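Local coordinates for De novo designed switch protein caging a hemagglutinin binder (sCageHA267_1S) (Synthetic construct, PDB 7CBC) that probably works as a switchable biosensor scaffold, a designed six-helix bundle that cages a small hemagglutinin-binding module, at residues Ala226-Leu231 and Lys260-Asp265. Numbering follows the deposited sequence.
Sequences AQLQEL and KRIVED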
ATOM      1  N   ALA A 226       4.258  -7.504  -8.204  1.00 29.40           N
ATOM      2  CA  ALA A 226       4.379  -8.775  -8.919  1.00 24.01           C
ATOM      3  C   ALA A 226       4.464  -8.566 -10.429  1.00 34.24           C
ATOM      4  O   ALA A 226       5.340  -9.137 -11.096  1.00 32.84           O
ATOM      5  CB  ALA A 226       3.219  -9.696  -8.567  1.00 31.02           C
ATOM      6  N   GLN A 227       3.573  -7.745 -10.991  1.00 31.75           N
ATOM      7  CA  GLN A 227       3.640  -7.477 -12.428  1.00 34.05           C
ATOM      8  C   GLN A 227       4.964  -6.824 -12.820  1.00 36.46           C
ATOM      9  O   GLN A 227       5.534  -7.143 -13.876  1.00 33.58           O
ATOM     10  CB  GLN A 227       2.468  -6.607 -12.854  1.00 31.89           C
ATOM     11  CG  GLN A 227       1.184  -7.387 -13.026  1.00 36.34           C
ATOM     12  CD  GLN A 227       0.000  -6.473 -13.263  1.00 43.64           C
ATOM     13  OE1 GLN A 227      -0.221  -5.525 -12.510  1.00 43.67           O
ATOM     14  NE2 GLN A 227      -0.765  -6.746 -14.317  1.00 54.50           N
ATOM     15  N   LEU A 228       5.471  -5.906 -11.990  1.00 28.72           N
ATOM     16  CA  LEU A 228       6.766  -5.304 -12.280  1.00 36.59           C
ATOM     17  C   LEU A 228       7.881  -6.345 -12.272  1.00 32.91           C
ATOM     18  O   LEU A 228       8.806  -6.280 -13.086  1.00 32.10           O
ATOM     19  CB  LEU A 228       7.069  -4.201 -11.276  1.00 31.52           C
ATOM     20  CG  LEU A 228       6.399  -2.863 -11.558  1.00 35.31           C
ATOM     21  CD1 LEU A 228       7.047  -1.803 -10.689  1.00 37.57           C
ATOM     22  CD2 LEU A 228       6.467  -2.494 -13.030  1.00 35.38           C
ATOM     23  N   GLN A 229       7.817  -7.309 -11.353  1.00 32.85           N
ATOM     24  CA  GLN A 229       8.883  -8.297 -11.275  1.00 32.76           C
ATOM     25  C   GLN A 229       8.798  -9.314 -12.404  1.00 37.07           C
ATOM     26  O   GLN A 229       9.821  -9.886 -12.781  1.00 35.62           O
ATOM     27  CB  GLN A 229       8.859  -8.997  -9.920  1.00 31.36           C
ATOM     28  CG  GLN A 229       9.991  -9.978  -9.682  1.00 34.76           C
ATOM     29  CD  GLN A 229      11.380  -9.342  -9.635  1.00 33.99           C
ATOM     30  OE1 GLN A 229      11.532  -8.120  -9.515  1.00 30.05           O
ATOM     31  NE2 GLN A 229      12.403 -10.184  -9.705  1.00 31.67           N
ATOM     32  N   GLU A 230       7.606  -9.564 -12.955  1.00 36.30           N
ATOM     33  CA  GLU A 230       7.536 -10.410 -14.145  1.00 39.27           C
ATOM     34  C   GLU A 230       8.176  -9.728 -15.349  1.00 39.25           C
ATOM     35  O   GLU A 230       8.901 -10.369 -16.118  1.00 41.86           O
ATOM     36  CB  GLU A 230       6.092 -10.798 -14.450  1.00 42.59           C
ATOM     37  CG  GLU A 230       5.608 -12.021 -13.687  1.00 46.99           C
ATOM     38  CD  GLU A 230       5.688 -13.295 -14.514  1.00 56.59           C
ATOM     39  OE1 GLU A 230       6.722 -14.001 -14.445  1.00 60.13           O
ATOM     40  OE2 GLU A 230       4.710 -13.589 -15.240  1.00 57.33           O
ATOM     41  N   LEU A 231       7.934  -8.428 -15.526  1.00 38.65           N
ATOM     42  CA  LEU A 231       8.680  -7.677 -16.532  1.00 38.81           C
ATOM     43  C   LEU A 231      10.176  -7.804 -16.315  1.00 39.85           C
ATOM     44  O   LEU A 231      10.939  -7.994 -17.277  1.00 41.23           O
ATOM     45  CB  LEU A 231       8.295  -6.201 -16.502  1.00 38.87           C
ATOM     46  CG  LEU A 231       6.966  -5.766 -17.103  1.00 41.37           C
ATOM     47  CD1 LEU A 231       6.943  -4.254 -17.163  1.00 45.12           C
ATOM     48  CD2 LEU A 231       6.779  -6.367 -18.492  1.00 43.72           C
ATOM     49  N   LYS A 260       5.603   1.939 -16.696  1.00 40.03           N
ATOM     50  CA  LYS A 260       4.834   3.148 -16.432  1.00 43.23           C
ATOM     51  C   LYS A 260       3.338   2.871 -16.498  1.00 44.93           C
ATOM     52  O   LYS A 260       2.570   3.438 -15.714  1.00 38.65           O
ATOM     53  CB  LYS A 260       5.245   4.258 -17.405  1.00 45.20           C
ATOM     54  CG  LYS A 260       6.728   4.666 -17.291  1.00 43.94           C
ATOM     55  CD  LYS A 260       7.184   4.851 -15.819  1.00 49.43           C
ATOM     56  CE  LYS A 260       8.210   3.774 -15.376  1.00 51.64           C
ATOM     57  NZ  LYS A 260       8.511   3.745 -13.892  1.00 42.24           N
ATOM     58  N   ARG A 261       2.912   1.969 -17.388  1.00 39.62           N
ATOM     59  CA  ARG A 261       1.499   1.618 -17.463  1.00 43.36           C
ATOM     60  C   ARG A 261       1.050   0.823 -16.242  1.00 43.68           C
ATOM     61  O   ARG A 261      -0.101   0.951 -15.812  1.00 36.79           O
ATOM     62  CB  ARG A 261       1.219   0.836 -18.745  1.00 40.41           C
ATOM     63  CG  ARG A 261       1.184   1.722 -19.974  1.00 43.62           C
ATOM     64  CD  ARG A 261       0.510   1.039 -21.142  1.00 45.08           C
ATOM     65  NE  ARG A 261       1.416   0.108 -21.804  1.00 47.85           N
ATOM     66  CZ  ARG A 261       2.254   0.448 -22.778  1.00 49.80           C
ATOM     67  NH1 ARG A 261       2.302   1.703 -23.210  1.00 53.19           N
ATOM     68  NH2 ARG A 261       3.048  -0.465 -23.316  1.00 47.00           N
ATOM     69  N   ILE A 262       1.935  -0.004 -15.685  1.00 42.35           N
ATOM     70  CA  ILE A 262       1.604  -0.771 -14.491  1.00 36.53           C
ATOM     71  C   ILE A 262       1.490   0.150 -13.284  1.00 40.86           C
ATOM     72  O   ILE A 262       0.494   0.119 -12.545  1.00 37.54           O
ATOM     73  CB  ILE A 262       2.651  -1.879 -14.280  1.00 36.85           C
ATOM     74  CG1 ILE A 262       2.364  -3.058 -15.217  1.00 33.92           C
ATOM     75  CG2 ILE A 262       2.709  -2.309 -12.821  1.00 31.90           C
ATOM     76  CD1 ILE A 262       3.613  -3.842 -15.632  1.00 36.70           C
ATOM     77  N   VAL A 263       2.499   0.998 -13.076  1.00 35.91           N
ATOM     78  CA  VAL A 263       2.428   1.998 -12.016  1.00 33.16           C
ATOM     79  C   VAL A 263       1.176   2.857 -12.179  1.00 41.88           C
ATOM     80  O   VAL A 263       0.465   3.155 -11.204  1.00 34.37           O
ATOM     81  CB  VAL A 263       3.712   2.847 -12.012  1.00 34.41           C
ATOM     82  CG1 VAL A 263       3.604   3.992 -11.029  1.00 40.00           C
ATOM     83  CG2 VAL A 263       4.919   1.980 -11.687  1.00 33.93           C
ATOM     84  N   GLU A 264       0.877   3.251 -13.421  1.00 40.72           N
ATOM     85  CA  GLU A 264      -0.320   4.039 -13.690  1.00 41.73           C
ATOM     86  C   GLU A 264      -1.584   3.282 -13.305  1.00 42.64           C
ATOM     87  O   GLU A 264      -2.519   3.871 -12.749  1.00 41.10           O
ATOM     88  CB  GLU A 264      -0.374   4.430 -15.165  1.00 42.57           C
ATOM     89  CG  GLU A 264       0.442   5.646 -15.551  1.00 46.35           C
ATOM     90  CD  GLU A 264       0.451   5.847 -17.059  1.00 52.14           C
ATOM     91  OE1 GLU A 264       1.437   6.401 -17.593  1.00 58.09           O
ATOM     92  OE2 GLU A 264      -0.531   5.427 -17.712  1.00 54.20           O
ATOM     93  N   ASP A 265      -1.643   1.978 -13.615  1.00 40.13           N
ATOM     94  CA  ASP A 265      -2.796   1.182 -13.202  1.00 38.85           C
ATOM     95  C   ASP A 265      -3.014   1.248 -11.695  1.00 39.55           C
ATOM     96  O   ASP A 265      -4.164   1.244 -11.234  1.00 39.70           O
ATOM     97  CB  ASP A 265      -2.626  -0.265 -13.642  1.00 40.65           C
ATOM     98  CG  ASP A 265      -2.851  -0.459 -15.134  1.00 44.52           C
ATOM     99  OD1 ASP A 265      -3.012   0.542 -15.878  1.00 41.79           O
ATOM    100  OD2 ASP A 265      -2.881  -1.635 -15.553  1.00 44.87           O
TER
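I262 of helix 245-268 packs against Q227, L228 and L231 of helix 195-239, and so gives a compact example of how apolar side chains pack two helices of a designed bundle together. The two segments run antiparallel, at 174°, with axes 10.0 Å apart, and the CA atoms of L228 and I262 are the nearest across the pair, at 7.2 Å.

The isoleucine can be followed outward. Its CB already lies 4.1 Å from CD2 of L228. There the chain forks. CG2, anti to the backbone N, turns to L228 and lies 3.8 Å from CD2 of that leucine, with its CG close behind; the leucine and the isoleucine pass alongside, each pointing the way the other came from. CG1, lying beside the backbone N (chi1 -79°), carries the longer branch the other way. Its end, CD1, comes 4.1 Å from CB of Q227 and meets CD1 of L231 tip to tip at 3.7 Å. One branched residue thus serves three neighbours spread over about one turn. Q227 is exposed and meets I262 through its CB; its amide takes no part in this contact. V263 adds a looser touch, its CG2 standing 4.5 Å from CD1 of L228.

An alanine in place of I262 would strip away CG2 and the CG1-CD1 arm and is likely to open a gap beside CD2 of L228 and CD1 of L231. L228 also packs on M30 and Q34 of helix 3-46, so it joins three helices, whereas Q229, on another face, places its amide in hydrogen bonds to N133 and S160. Between the two segments the chemistry is van der Waals and hydrophobic: at this point the fit rests on how the branches mesh, with no polar bond to give it direction.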